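Local coordinates for B-agarase (Agarivorans gilvus, PDB 5Z6P), which acts as an agarase of glycoside hydrolase family 50 and probably cleaves beta-galactosidic linkages in agarose, at residues Gly221-Phe226 against Ala362-Leu367; Ile308-Thr313 against Phe397-Leu402; Thr313-Gly318 against Pro721-Ser726; Ala375-Tyr380 against Glu393-Tyr398. All coordinates share one frame; numbering follows the deposited sequence.

Interaction 1. Residues Gly221-Phe226 against Ala362-Leu367; sequences GIIDRF and AMYQWL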
loop_
_atom_site.group_PDB
_atom_site.type_symbol
_atom_site.label_atom_id
_atom_site.label_comp_id
_atom_site.label_asym_id
_atom_site.label_seq_id
_atom_site.Cartn_x
_atom_site.Cartn_y
_atom_site.Cartn_z
ATOM N N GLY A 221 -20.678 5.399 20.021
ATOM C CA GLY A 221 -21.809 5.152 19.143
ATOM C C GLY A 221 -21.663 5.624 17.704
ATOM O O GLY A 221 -22.669 5.841 17.033
ATOM N N ILE A 222 -20.429 5.778 17.226
ATOM C CA ILE A 222 -20.195 6.268 15.859
ATOM C C ILE A 222 -20.447 5.211 14.775
ATOM O O ILE A 222 -20.590 5.554 13.600
ATOM C CB ILE A 222 -18.746 6.814 15.686
ATOM C CG1 ILE A 222 -18.585 7.610 14.384
ATOM C CG2 ILE A 222 -17.772 5.700 15.663
ATOM C CD1 ILE A 222 -18.799 9.068 14.527
ATOM N N ILE A 223 -20.495 3.934 15.151
ATOM C CA ILE A 223 -20.735 2.862 14.178
ATOM C C ILE A 223 -22.137 2.261 14.299
ATOM O O ILE A 223 -22.545 1.850 15.380
ATOM C CB ILE A 223 -19.700 1.709 14.320
ATOM C CG1 ILE A 223 -18.258 2.237 14.317
ATOM C CG2 ILE A 223 -19.911 0.676 13.225
ATOM C CD1 ILE A 223 -17.849 2.976 13.043
ATOM N N ASP A 224 -22.873 2.200 13.191
ATOM C CA ASP A 224 -24.223 1.637 13.224
ATOM C C ASP A 224 -24.182 0.123 13.079
ATOM O O ASP A 224 -23.107 -0.471 13.060
ATOM C CB ASP A 224 -25.133 2.274 12.155
ATOM C CG ASP A 224 -24.723 1.948 10.726
ATOM O OD1 ASP A 224 -24.062 0.928 10.474
ATOM O OD2 ASP A 224 -25.113 2.716 9.828
ATOM N N ARG A 225 -25.350 -0.503 12.964
ATOM C CA ARG A 225 -25.404 -1.957 12.979
ATOM C C ARG A 225 -24.900 -2.606 11.692
ATOM O O ARG A 225 -24.724 -3.814 11.643
ATOM C CB ARG A 225 -26.820 -2.434 13.270
ATOM C CG ARG A 225 -27.845 -2.199 12.190
ATOM C CD ARG A 225 -29.231 -2.476 12.786
ATOM N NE ARG A 225 -30.298 -2.449 11.795
ATOM C CZ ARG A 225 -31.042 -1.385 11.526
ATOM N NH1 ARG A 225 -30.833 -0.250 12.173
ATOM N NH2 ARG A 225 -31.994 -1.459 10.606
ATOM N N PHE A 226 -24.690 -1.797 10.661
ATOM C CA PHE A 226 -24.196 -2.277 9.375
ATOM C C PHE A 226 -22.682 -2.119 9.248
ATOM O O PHE A 226 -22.076 -2.560 8.271
ATOM C CB PHE A 226 -24.898 -1.537 8.233
ATOM C CG PHE A 226 -26.394 -1.664 8.267
ATOM C CD1 PHE A 226 -27.015 -2.837 7.862
ATOM C CD2 PHE A 226 -27.180 -0.614 8.717
ATOM C CE1 PHE A 226 -28.403 -2.956 7.895
ATOM C CE2 PHE A 226 -28.567 -0.730 8.758
ATOM C CZ PHE A 226 -29.177 -1.898 8.347
ATOM N N ALA A 362 -17.612 0.967 23.138
ATOM C CA ALA A 362 -18.659 1.990 23.153
ATOM C C ALA A 362 -18.848 2.670 21.784
ATOM O O ALA A 362 -19.811 3.410 21.578
ATOM C CB ALA A 362 -18.363 3.022 24.210
ATOM N N MET A 363 -17.947 2.414 20.837
ATOM C CA MET A 363 -18.133 2.979 19.494
ATOM C C MET A 363 -19.268 2.285 18.750
ATOM O O MET A 363 -19.877 2.864 17.850
ATOM C CB MET A 363 -16.848 2.879 18.665
ATOM C CG MET A 363 -15.724 3.812 19.074
ATOM S SD MET A 363 -14.220 3.531 18.089
ATOM C CE MET A 363 -14.708 4.218 16.519
ATOM N N TYR A 364 -19.540 1.036 19.113
ATOM C CA TYR A 364 -20.533 0.256 18.388
ATOM C C TYR A 364 -21.938 0.428 18.957
ATOM O O TYR A 364 -22.192 0.152 20.130
ATOM C CB TYR A 364 -20.145 -1.230 18.372
ATOM C CG TYR A 364 -18.766 -1.472 17.803
ATOM C CD1 TYR A 364 -18.546 -1.454 16.430
ATOM C CD2 TYR A 364 -17.677 -1.694 18.638
ATOM C CE1 TYR A 364 -17.285 -1.667 15.904
ATOM C CE2 TYR A 364 -16.400 -1.896 18.118
ATOM C CZ TYR A 364 -16.214 -1.879 16.752
ATOM O OH TYR A 364 -14.959 -2.091 16.232
ATOM N N GLN A 365 -22.842 0.900 18.110
ATOM C CA GLN A 365 -24.255 0.970 18.446
ATOM C C GLN A 365 -24.867 -0.424 18.546
ATOM O O GLN A 365 -25.770 -0.650 19.339
ATOM C CB GLN A 365 -25.022 1.786 17.407
ATOM C CG GLN A 365 -24.763 3.270 17.425
ATOM C CD GLN A 365 -25.601 4.011 16.392
ATOM O OE1 GLN A 365 -26.015 3.447 15.379
ATOM N NE2 GLN A 365 -25.847 5.280 16.641
ATOM N N TRP A 366 -24.388 -1.351 17.722
ATOM C CA TRP A 366 -24.883 -2.721 17.753
ATOM C C TRP A 366 -23.793 -3.771 17.570
ATOM O O TRP A 366 -22.972 -3.695 16.658
ATOM C CB TRP A 366 -25.946 -2.926 16.685
ATOM C CG TRP A 366 -26.460 -4.328 16.604
ATOM C CD1 TRP A 366 -27.485 -4.867 17.330
ATOM C CD2 TRP A 366 -25.994 -5.372 15.737
ATOM N NE1 TRP A 366 -27.676 -6.178 16.973
ATOM C CE2 TRP A 366 -26.772 -6.514 15.999
ATOM C CE3 TRP A 366 -24.981 -5.456 14.771
ATOM C CZ2 TRP A 366 -26.578 -7.721 15.330
ATOM C CZ3 TRP A 366 -24.796 -6.647 14.111
ATOM C CH2 TRP A 366 -25.592 -7.767 14.395
ATOM N N LEU A 367 -23.793 -4.739 18.478
ATOM C CA LEU A 367 -23.086 -5.991 18.301
ATOM C C LEU A 367 -24.081 -7.079 18.693
ATOM O O LEU A 367 -24.874 -6.882 19.606
ATOM C CB LEU A 367 -21.808 -6.034 19.141
ATOM C CG LEU A 367 -20.682 -5.181 18.543
ATOM C CD1 LEU A 367 -19.541 -5.028 19.509
ATOM C CD2 LEU A 367 -20.209 -5.791 17.247
HETATM O O HOH W 1 -22.264 -1.101 15.660
HETATM O O HOH W 2 -27.749 1.193 14.459
#

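Interaction 2. Residues Ile308-Thr313 against Phe397-Leu402; sequences IRLANT and FYAANL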
loop_
_atom_site.group_PDB
_atom_site.type_symbol
_atom_site.label_atom_id
_atom_site.label_comp_id
_atom_site.label_asym_id
_atom_site.label_seq_id
_atom_site.Cartn_x
_atom_site.Cartn_y
_atom_site.Cartn_z
ATOM N N ILE A 308 -10.039 -10.891 -2.429
ATOM C CA ILE A 308 -11.383 -11.373 -2.671
ATOM C C ILE A 308 -11.641 -12.537 -1.707
ATOM O O ILE A 308 -11.593 -13.705 -2.056
ATOM C CB ILE A 308 -11.569 -11.752 -4.142
ATOM C CG1 ILE A 308 -11.174 -10.537 -4.997
ATOM C CG2 ILE A 308 -13.018 -12.146 -4.412
ATOM C CD1 ILE A 308 -11.024 -10.803 -6.436
ATOM N N ARG A 309 -11.920 -12.153 -0.471
ATOM C CA ARG A 309 -12.006 -13.065 0.656
ATOM C C ARG A 309 -12.532 -12.257 1.837
ATOM O O ARG A 309 -12.626 -11.023 1.743
ATOM C CB ARG A 309 -10.642 -13.680 0.973
ATOM C CG ARG A 309 -9.604 -12.673 1.458
ATOM C CD ARG A 309 -8.245 -13.333 1.706
ATOM N NE ARG A 309 -7.342 -12.477 2.467
ATOM C CZ ARG A 309 -6.049 -12.738 2.649
ATOM N NH1 ARG A 309 -5.519 -13.839 2.126
ATOM N NH2 ARG A 309 -5.291 -11.908 3.347
ATOM N N LEU A 310 -12.863 -12.935 2.938
ATOM C CA LEU A 310 -13.453 -12.260 4.092
ATOM C C LEU A 310 -12.441 -11.959 5.201
ATOM O O LEU A 310 -12.676 -11.106 6.046
ATOM C CB LEU A 310 -14.588 -13.091 4.679
ATOM C CG LEU A 310 -15.859 -13.267 3.863
ATOM C CD1 LEU A 310 -16.986 -13.692 4.777
ATOM C CD2 LEU A 310 -16.216 -12.011 3.086
ATOM N N ALA A 311 -11.309 -12.651 5.164
ATOM C CA ALA A 311 -10.364 -12.665 6.278
ATOM C C ALA A 311 -9.848 -11.293 6.696
ATOM O O ALA A 311 -9.395 -11.124 7.820
ATOM C CB ALA A 311 -9.191 -13.569 5.934
ATOM N N ASN A 312 -9.897 -10.314 5.797
ATOM C CA ASN A 312 -9.382 -8.991 6.125
ATOM C C ASN A 312 -10.481 -8.000 6.561
ATOM O O ASN A 312 -10.184 -6.829 6.794
ATOM C CB ASN A 312 -8.596 -8.393 4.934
ATOM C CG ASN A 312 -7.254 -9.093 4.672
ATOM O OD1 ASN A 312 -7.173 -10.311 4.602
ATOM N ND2 ASN A 312 -6.210 -8.304 4.502
ATOM N N THR A 313 -11.725 -8.474 6.694
ATOM C CA THR A 313 -12.870 -7.629 7.059
ATOM C C THR A 313 -13.159 -7.532 8.585
ATOM O O THR A 313 -13.980 -6.739 9.027
ATOM C CB THR A 313 -14.158 -8.127 6.342
ATOM O OG1 THR A 313 -14.505 -9.446 6.793
ATOM C CG2 THR A 313 -13.934 -8.177 4.836
ATOM N N PHE A 397 -18.591 -7.038 10.250
ATOM C CA PHE A 397 -19.851 -6.493 9.761
ATOM C C PHE A 397 -20.080 -6.853 8.283
ATOM O O PHE A 397 -21.209 -7.038 7.853
ATOM C CB PHE A 397 -19.897 -4.971 9.957
ATOM C CG PHE A 397 -20.018 -4.548 11.391
ATOM C CD1 PHE A 397 -21.266 -4.445 11.994
ATOM C CD2 PHE A 397 -18.890 -4.267 12.150
ATOM C CE1 PHE A 397 -21.388 -4.069 13.330
ATOM C CE2 PHE A 397 -19.012 -3.875 13.478
ATOM C CZ PHE A 397 -20.260 -3.777 14.063
ATOM N N TYR A 398 -19.011 -6.984 7.508
ATOM C CA TYR A 398 -19.191 -7.358 6.106
ATOM C C TYR A 398 -19.843 -8.741 5.978
ATOM O O TYR A 398 -20.783 -8.915 5.203
ATOM C CB TYR A 398 -17.858 -7.331 5.355
ATOM C CG TYR A 398 -17.989 -7.523 3.857
ATOM C CD1 TYR A 398 -18.395 -6.482 3.037
ATOM C CD2 TYR A 398 -17.698 -8.744 3.271
ATOM C CE1 TYR A 398 -18.516 -6.658 1.672
ATOM C CE2 TYR A 398 -17.805 -8.926 1.918
ATOM C CZ TYR A 398 -18.209 -7.883 1.120
ATOM O OH TYR A 398 -18.310 -8.067 -0.238
ATOM N N ALA A 399 -19.356 -9.705 6.760
ATOM C CA ALA A 399 -19.925 -11.048 6.778
ATOM C C ALA A 399 -21.387 -10.993 7.216
ATOM O O ALA A 399 -22.233 -11.666 6.637
ATOM C CB ALA A 399 -19.119 -11.974 7.694
ATOM N N ALA A 400 -21.666 -10.169 8.225
ATOM C CA ALA A 400 -23.025 -10.009 8.754
ATOM C C ALA A 400 -23.939 -9.470 7.676
ATOM O O ALA A 400 -25.055 -9.952 7.532
ATOM C CB ALA A 400 -23.048 -9.080 9.966
ATOM N N ASN A 401 -23.452 -8.482 6.923
ATOM C CA ASN A 401 -24.226 -7.898 5.833
ATOM C C ASN A 401 -24.427 -8.877 4.674
ATOM O O ASN A 401 -25.458 -8.851 4.017
ATOM C CB ASN A 401 -23.575 -6.594 5.351
ATOM C CG ASN A 401 -23.646 -5.491 6.398
ATOM O OD1 ASN A 401 -24.620 -5.382 7.129
ATOM N ND2 ASN A 401 -22.606 -4.678 6.481
ATOM N N LEU A 402 -23.461 -9.751 4.431
ATOM C CA LEU A 402 -23.681 -10.820 3.475
ATOM C C LEU A 402 -24.866 -11.709 3.900
ATOM O O LEU A 402 -25.724 -12.060 3.083
ATOM C CB LEU A 402 -22.423 -11.664 3.307
ATOM C CG LEU A 402 -21.202 -10.968 2.697
ATOM C CD1 LEU A 402 -20.119 -11.995 2.381
ATOM C CD2 LEU A 402 -21.584 -10.167 1.454
HETATM O O HOH W 3 -16.458 -5.465 9.498
#

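Interaction 3. Residues Thr313-Gly318 against Pro721-Ser726; sequences TSTITG and PITGRS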
loop_
_atom_site.group_PDB
_atom_site.type_symbol
_atom_site.label_atom_id
_atom_site.label_comp_id
_atom_site.label_asym_id
_atom_site.label_seq_id
_atom_site.Cartn_x
_atom_site.Cartn_y
_atom_site.Cartn_z
ATOM N N THR A 313 -11.725 -8.474 6.694
ATOM C CA THR A 313 -12.870 -7.629 7.059
ATOM C C THR A 313 -13.159 -7.532 8.585
ATOM O O THR A 313 -13.980 -6.739 9.027
ATOM C CB THR A 313 -14.158 -8.127 6.342
ATOM O OG1 THR A 313 -14.505 -9.446 6.793
ATOM C CG2 THR A 313 -13.934 -8.177 4.836
ATOM N N SER A 314 -12.474 -8.317 9.396
ATOM C CA SER A 314 -12.758 -8.297 10.823
ATOM C C SER A 314 -12.159 -7.069 11.509
ATOM O O SER A 314 -11.158 -6.522 11.071
ATOM C CB SER A 314 -12.256 -9.577 11.483
ATOM O OG SER A 314 -10.881 -9.484 11.781
ATOM N N THR A 315 -12.820 -6.634 12.573
ATOM C CA THR A 315 -12.415 -5.477 13.348
ATOM C C THR A 315 -12.513 -5.797 14.861
ATOM O O THR A 315 -13.320 -6.625 15.281
ATOM C CB THR A 315 -13.291 -4.251 12.972
ATOM O OG1 THR A 315 -12.742 -3.060 13.532
ATOM C CG2 THR A 315 -14.741 -4.436 13.454
ATOM N N ILE A 316 -11.692 -5.147 15.674
ATOM C CA ILE A 316 -11.675 -5.398 17.111
ATOM C C ILE A 316 -12.927 -4.818 17.793
ATOM O O ILE A 316 -13.259 -3.648 17.597
ATOM C CB ILE A 316 -10.405 -4.809 17.757
ATOM C CG1 ILE A 316 -9.174 -5.614 17.330
ATOM C CG2 ILE A 316 -10.526 -4.769 19.275
ATOM C CD1 ILE A 316 -9.100 -7.012 17.926
ATOM N N THR A 317 -13.625 -5.629 18.582
ATOM C CA THR A 317 -14.830 -5.135 19.263
ATOM C C THR A 317 -14.526 -4.409 20.559
ATOM O O THR A 317 -15.359 -3.674 21.070
ATOM C CB THR A 317 -15.830 -6.264 19.597
ATOM O OG1 THR A 317 -15.218 -7.203 20.489
ATOM C CG2 THR A 317 -16.305 -6.968 18.343
ATOM N N GLY A 318 -13.340 -4.613 21.095
ATOM C CA GLY A 318 -13.027 -4.114 22.422
ATOM C C GLY A 318 -13.146 -5.207 23.481
ATOM O O GLY A 318 -12.405 -5.204 24.458
ATOM N N PRO A 721 -12.557 -1.857 7.456
ATOM C CA PRO A 721 -13.465 -1.443 8.538
ATOM C C PRO A 721 -13.108 -0.044 9.002
ATOM O O PRO A 721 -11.933 0.281 9.028
ATOM C CB PRO A 721 -13.209 -2.471 9.648
ATOM C CG PRO A 721 -12.562 -3.619 8.978
ATOM C CD PRO A 721 -11.800 -3.065 7.808
ATOM N N ILE A 722 -14.101 0.769 9.345
ATOM C CA ILE A 722 -13.856 2.161 9.737
ATOM C C ILE A 722 -13.083 2.194 11.048
ATOM O O ILE A 722 -12.311 3.116 11.318
ATOM C CB ILE A 722 -15.194 2.958 9.859
ATOM C CG1 ILE A 722 -15.850 3.085 8.480
ATOM C CG2 ILE A 722 -14.971 4.343 10.457
ATOM C CD1 ILE A 722 -17.231 3.693 8.491
ATOM N N THR A 723 -13.277 1.150 11.847
ATOM C CA THR A 723 -12.575 0.981 13.117
ATOM C C THR A 723 -11.255 0.221 12.947
ATOM O O THR A 723 -10.572 -0.074 13.909
ATOM C CB THR A 723 -13.469 0.228 14.127
ATOM O OG1 THR A 723 -14.123 -0.839 13.444
ATOM C CG2 THR A 723 -14.530 1.155 14.717
ATOM N N GLY A 724 -10.911 -0.108 11.714
ATOM C CA GLY A 724 -9.647 -0.774 11.455
ATOM C C GLY A 724 -9.661 -2.292 11.399
ATOM O O GLY A 724 -10.357 -2.960 12.172
ATOM N N ARG A 725 -8.881 -2.822 10.456
ATOM C CA ARG A 725 -8.533 -4.233 10.397
ATOM C C ARG A 725 -7.945 -4.673 11.709
ATOM O O ARG A 725 -7.042 -4.024 12.213
ATOM C CB ARG A 725 -7.503 -4.508 9.304
ATOM C CG ARG A 725 -8.061 -4.851 7.986
ATOM C CD ARG A 725 -6.980 -5.471 7.110
ATOM N NE ARG A 725 -6.609 -6.785 7.599
ATOM C CZ ARG A 725 -5.394 -7.317 7.502
ATOM N NH1 ARG A 725 -4.395 -6.637 6.942
ATOM N NH2 ARG A 725 -5.184 -8.537 7.980
ATOM N N SER A 726 -8.429 -5.798 12.229
ATOM C CA SER A 726 -7.973 -6.328 13.515
ATOM C C SER A 726 -6.469 -6.474 13.597
ATOM O O SER A 726 -5.844 -6.033 14.560
ATOM C CB SER A 726 -8.618 -7.691 13.788
ATOM O OG SER A 726 -10.016 -7.591 13.768
HETATM O O HOH W 4 -9.648 -3.023 14.835
#

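Interaction 4. Residues Ala375-Tyr380 against Glu393-Tyr398; sequences AEHYGY and ETYSFY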
loop_
_atom_site.group_PDB
_atom_site.type_symbol
_atom_site.label_atom_id
_atom_site.label_comp_id
_atom_site.label_asym_id
_atom_site.label_seq_id
_atom_site.Cartn_x
_atom_site.Cartn_y
_atom_site.Cartn_z
ATOM N N ALA A 375 -24.227 -13.692 15.387
ATOM C CA ALA A 375 -23.050 -13.865 16.258
ATOM C C ALA A 375 -22.043 -14.811 15.626
ATOM O O ALA A 375 -20.904 -14.895 16.064
ATOM C CB ALA A 375 -23.451 -14.384 17.642
ATOM N N GLU A 376 -22.486 -15.527 14.602
ATOM C CA GLU A 376 -21.626 -16.379 13.800
ATOM C C GLU A 376 -20.371 -15.656 13.309
ATOM O O GLU A 376 -19.354 -16.278 13.014
ATOM C CB GLU A 376 -22.417 -16.911 12.601
ATOM C CG GLU A 376 -21.638 -17.804 11.666
ATOM C CD GLU A 376 -21.288 -19.141 12.303
ATOM O OE1 GLU A 376 -22.030 -19.582 13.197
ATOM O OE2 GLU A 376 -20.272 -19.746 11.908
ATOM N N HIS A 377 -20.449 -14.334 13.207
ATOM C CA HIS A 377 -19.375 -13.571 12.603
ATOM C C HIS A 377 -18.444 -12.961 13.630
ATOM O O HIS A 377 -17.586 -12.161 13.280
ATOM C CB HIS A 377 -19.969 -12.503 11.682
ATOM C CG HIS A 377 -21.021 -13.055 10.777
ATOM N ND1 HIS A 377 -20.741 -13.975 9.795
ATOM C CD2 HIS A 377 -22.362 -12.894 10.773
ATOM C CE1 HIS A 377 -21.859 -14.327 9.194
ATOM N NE2 HIS A 377 -22.858 -13.683 9.769
ATOM N N TYR A 378 -18.606 -13.341 14.895
ATOM C CA TYR A 378 -17.574 -13.073 15.880
ATOM C C TYR A 378 -16.332 -13.903 15.530
ATOM O O TYR A 378 -16.431 -14.960 14.933
ATOM C CB TYR A 378 -18.043 -13.398 17.310
ATOM C CG TYR A 378 -18.930 -12.348 17.937
ATOM C CD1 TYR A 378 -18.452 -11.072 18.171
ATOM C CD2 TYR A 378 -20.241 -12.641 18.320
ATOM C CE1 TYR A 378 -19.240 -10.111 18.747
ATOM C CE2 TYR A 378 -21.044 -11.677 18.899
ATOM C CZ TYR A 378 -20.536 -10.413 19.110
ATOM O OH TYR A 378 -21.300 -9.438 19.687
ATOM N N GLY A 379 -15.167 -13.397 15.896
ATOM C CA GLY A 379 -13.923 -14.128 15.760
ATOM C C GLY A 379 -13.048 -13.749 16.934
ATOM O O GLY A 379 -13.495 -13.033 17.832
ATOM N N TYR A 380 -11.803 -14.211 16.922
ATOM C CA TYR A 380 -10.887 -13.958 18.020
ATOM C C TYR A 380 -9.448 -13.864 17.527
ATOM O O TYR A 380 -8.984 -14.690 16.747
ATOM C CB TYR A 380 -11.017 -15.060 19.079
ATOM C CG TYR A 380 -10.019 -14.980 20.208
ATOM C CD1 TYR A 380 -10.131 -14.009 21.195
ATOM C CD2 TYR A 380 -8.970 -15.883 20.297
ATOM C CE1 TYR A 380 -9.222 -13.941 22.238
ATOM C CE2 TYR A 380 -8.057 -15.818 21.340
ATOM C CZ TYR A 380 -8.194 -14.843 22.307
ATOM O OH TYR A 380 -7.294 -14.760 23.339
ATOM N N GLU A 393 -11.633 -10.139 20.957
ATOM C CA GLU A 393 -12.766 -10.521 20.140
ATOM C C GLU A 393 -12.802 -9.646 18.896
ATOM O O GLU A 393 -12.458 -8.477 18.961
ATOM C CB GLU A 393 -14.057 -10.376 20.941
ATOM C CG GLU A 393 -15.310 -10.663 20.169
ATOM C CD GLU A 393 -16.562 -10.349 20.964
ATOM O OE1 GLU A 393 -17.063 -9.217 20.867
ATOM O OE2 GLU A 393 -17.045 -11.243 21.683
ATOM N N THR A 394 -13.198 -10.221 17.770
ATOM C CA THR A 394 -13.389 -9.448 16.557
ATOM C C THR A 394 -14.779 -9.645 15.995
ATOM O O THR A 394 -15.510 -10.556 16.399
ATOM C CB THR A 394 -12.372 -9.824 15.455
ATOM O OG1 THR A 394 -12.595 -11.173 15.028
ATOM C CG2 THR A 394 -10.951 -9.666 15.957
ATOM N N TYR A 395 -15.136 -8.790 15.046
ATOM C CA TYR A 395 -16.382 -8.963 14.349
ATOM C C TYR A 395 -16.229 -8.504 12.914
ATOM O O TYR A 395 -15.525 -7.547 12.640
ATOM C CB TYR A 395 -17.504 -8.194 15.044
ATOM C CG TYR A 395 -18.870 -8.611 14.565
ATOM C CD1 TYR A 395 -19.419 -9.828 14.953
ATOM C CD2 TYR A 395 -19.607 -7.808 13.707
ATOM C CE1 TYR A 395 -20.673 -10.219 14.516
ATOM C CE2 TYR A 395 -20.861 -8.195 13.267
ATOM C CZ TYR A 395 -21.389 -9.398 13.674
ATOM O OH TYR A 395 -22.635 -9.789 13.232
ATOM N N SER A 396 -16.884 -9.207 12.008
ATOM C CA SER A 396 -16.951 -8.783 10.616
ATOM C C SER A 396 -18.370 -8.344 10.280
ATOM O O SER A 396 -19.249 -9.169 10.076
ATOM C CB SER A 396 -16.503 -9.903 9.686
ATOM O OG SER A 396 -16.912 -9.655 8.358
ATOM N N PHE A 397 -18.591 -7.038 10.250
ATOM C CA PHE A 397 -19.851 -6.493 9.761
ATOM C C PHE A 397 -20.080 -6.853 8.283
ATOM O O PHE A 397 -21.209 -7.038 7.853
ATOM C CB PHE A 397 -19.897 -4.971 9.957
ATOM C CG PHE A 397 -20.018 -4.548 11.391
ATOM C CD1 PHE A 397 -21.266 -4.445 11.994
ATOM C CD2 PHE A 397 -18.890 -4.267 12.150
ATOM C CE1 PHE A 397 -21.388 -4.069 13.330
ATOM C CE2 PHE A 397 -19.012 -3.875 13.478
ATOM C CZ PHE A 397 -20.260 -3.777 14.063
ATOM N N TYR A 398 -19.011 -6.984 7.508
ATOM C CA TYR A 398 -19.191 -7.358 6.106
ATOM C C TYR A 398 -19.843 -8.741 5.978
ATOM O O TYR A 398 -20.783 -8.915 5.203
ATOM C CB TYR A 398 -17.858 -7.331 5.355
ATOM C CG TYR A 398 -17.989 -7.523 3.857
ATOM C CD1 TYR A 398 -18.395 -6.482 3.037
ATOM C CD2 TYR A 398 -17.698 -8.744 3.271
ATOM C CE1 TYR A 398 -18.516 -6.658 1.672
ATOM C CE2 TYR A 398 -17.805 -8.926 1.918
ATOM C CZ TYR A 398 -18.209 -7.883 1.120
ATOM O OH TYR A 398 -18.310 -8.067 -0.238
HETATM O O HOH W 5 -14.701 -11.603 13.080
HETATM O O HOH W 6 -19.182 -8.421 21.668
#

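Interaction 1. Residues Gly221-Phe226 against Ala362-Leu367
A single beta bridge, pairing I223 with Y364, fastens two loops that have no regular secondary structure of their own, and so illustrates how isolated backbone pairing can join irregular chain. I223 uses both its polar backbone atoms: its N donates to M363 O at 3.0 Å, and its O receives Q365 N at 2.9 Å. Two residues earlier, G221 N reaches A362 O at 2.7 Å. Among the side chains, I222 CG2 meets the methyl M363 CE at 3.5 Å, the methionine chain being bent at its last torsion (chi3 72°), while CB and CG2 of I223 lie alongside Y364 CD1. Extended beyond CG, Q365 runs past the carbonyl oxygens of I223 and G221 and brings OE1 within 3.3 Å of D224 CA. Farther along, R225 CB packs on W366 CB at 3.6 Å, and a water accepts from W366 N and can donate to D224 O, one of several acceptors near it. An Asx turn, F226 N to D224 OD1, shapes the end of 221-226. R225 continues to a salt bridge with E241 of helix 241-255, Y364 OH bonds I316 O of strand 315-325, and W366 leans on F397 and R404 of helix 397-406.

Interaction 2. Residues Ile308-Thr313 against Phe397-Leu402
The ring of Y398 receives L310 at its edge: L310 CD2 lies in the ring plane, 3.6 Å from Y398 CD2, and the two side chains cross at about a right angle. T313 CG2 approaches the same ring obliquely, and T313 CB stands 3.9 Å from Y398 CB. A second flat group, the ring of F397, has a water at its edge, in plane; that water donates to T313 O and accepts a weak bond from F397 N. With CG anti to the backbone N (chi1 -172°), Y398 sends its ring out to L310, and its hydroxyl carries on to D741 and W417. The forked end of L310 spans the helix surface, CD1 meeting A399 CB at 4.0 Å and CD2 meeting L402 CD1 at 4.0 Å. What shapes the other side is a type I beta turn from L310 to T313. L310 O is gripped twice, by T313 N at 2.9 Å and by T313 OG1 at 2.6 Å, the hydroxyl coming in the carbonyl plane on a lone pair. The T313 hydroxyl is hydrogen-bonded in addition to that of S396, the residue that caps the helix at A399 N. The motif is thus a type I beta turn packed on the N-terminal part of helix 397-406, next to its S396 N-cap. The turn's loop follows strand 299-305, whose sheet is probably part of the (beta/alpha)8 barrel expected for family 50.

Interaction 3. Residues Thr313-Gly318 against Pro721-Ser726
T315 OG1 stands between two oxygens of the opposing loop: it donates to G724 O at 2.7 Å, and T723 OG1 lies 2.6 Å from T315 OG1 and may donate to it, though its proton has another acceptor within reach. With chi1 near 180° (-169°), the T315 hydroxyl swings away from the backbone N, toward G724 and T723; the two threonine side chains cross at about a right angle. Beside this pair, S314 OG and S726 OG are hydrogen-bonded at 2.9 Å, either able to be the donor, and S726 N reaches S314 O at 3.1 Å. Apolar contact comes from P721 CB, which packs on T315 CB at 3.8 Å; P721 CG rests against the carbonyl oxygen T313 O at 3.4 Å. A type I beta turn from P721 to G724, closed by G724 N to P721 O, presents P721, T723 and the G724 carbonyl to the start of strand 315-325. Beyond the turn the chain crosses segment 313-318, so that S726 meets S314. Further out, a water accepts from I316 N and donates to G724 O. T723 OG1 is also hydrogen-bonded to Y364 OH, R725 forms a salt bridge with D728, and T394 of strand 388-395 backs the side chains of S314, I316 and S726.

Interaction 4. Residues Ala375-Tyr380 against Glu393-Tyr398
E393, first residue of segment 393-398 and already well along strand 388-395, lays its extended side chain across one face of the Y378 ring, OE1 lying 3.2 Å from CE1 of that tyrosine, with carboxylate and ring planes 38° apart. Its oxygens have further partners, OE1 in T317 OG1 and OE2 in Y370 OH, which hold the carboxylate over the ring. T394 follows as the hydrogen-bonded antiparallel partner of G379: T394 N gives to G379 O at 2.8 Å and G379 N to T394 O at 2.9 Å. Next, Y395 turns its edge to the opposite face of Y378, a T-shaped pair with centroids 5.0 Å apart and planes at 63°. Its CE1 also packs on H377 CB at 3.7 Å, and its hydroxyl bonds L374 O. S396 N closes the pairing on H377 O at 3.3 Å, just before helix 397-406 starts. The segments lie at the open end of the hairpin of strands 378-384 and 388-395; the latter is central in a three-stranded antiparallel sheet with 315-325 at its other edge, and H377 rests on A399 and A400 of the helix.

In the fold
The four contacts make one continuous patch to one side of the chain's centre. Interaction 4 supplies its middle: its centre lies about 9 Å from those of interactions 2 and 3. It shares F397 and Y398 with interaction 2, where A399 CB also packs 3.3 Å from H377 ND1, and is tied to interaction 3 by the strand bond of Y395 N to T315 O at 2.8 Å. Interactions 2 and 3 share T313 and stand about 11 Å apart between centres. Interaction 1 lies at one side of the patch, its centre about 12 Å from that of interaction 3, and reaches the helix of interaction 2 through N401 ND2 and F226 O, 2.8 Å apart. Sequence-distant loops thus converge around one small sheet and the helix that follows it.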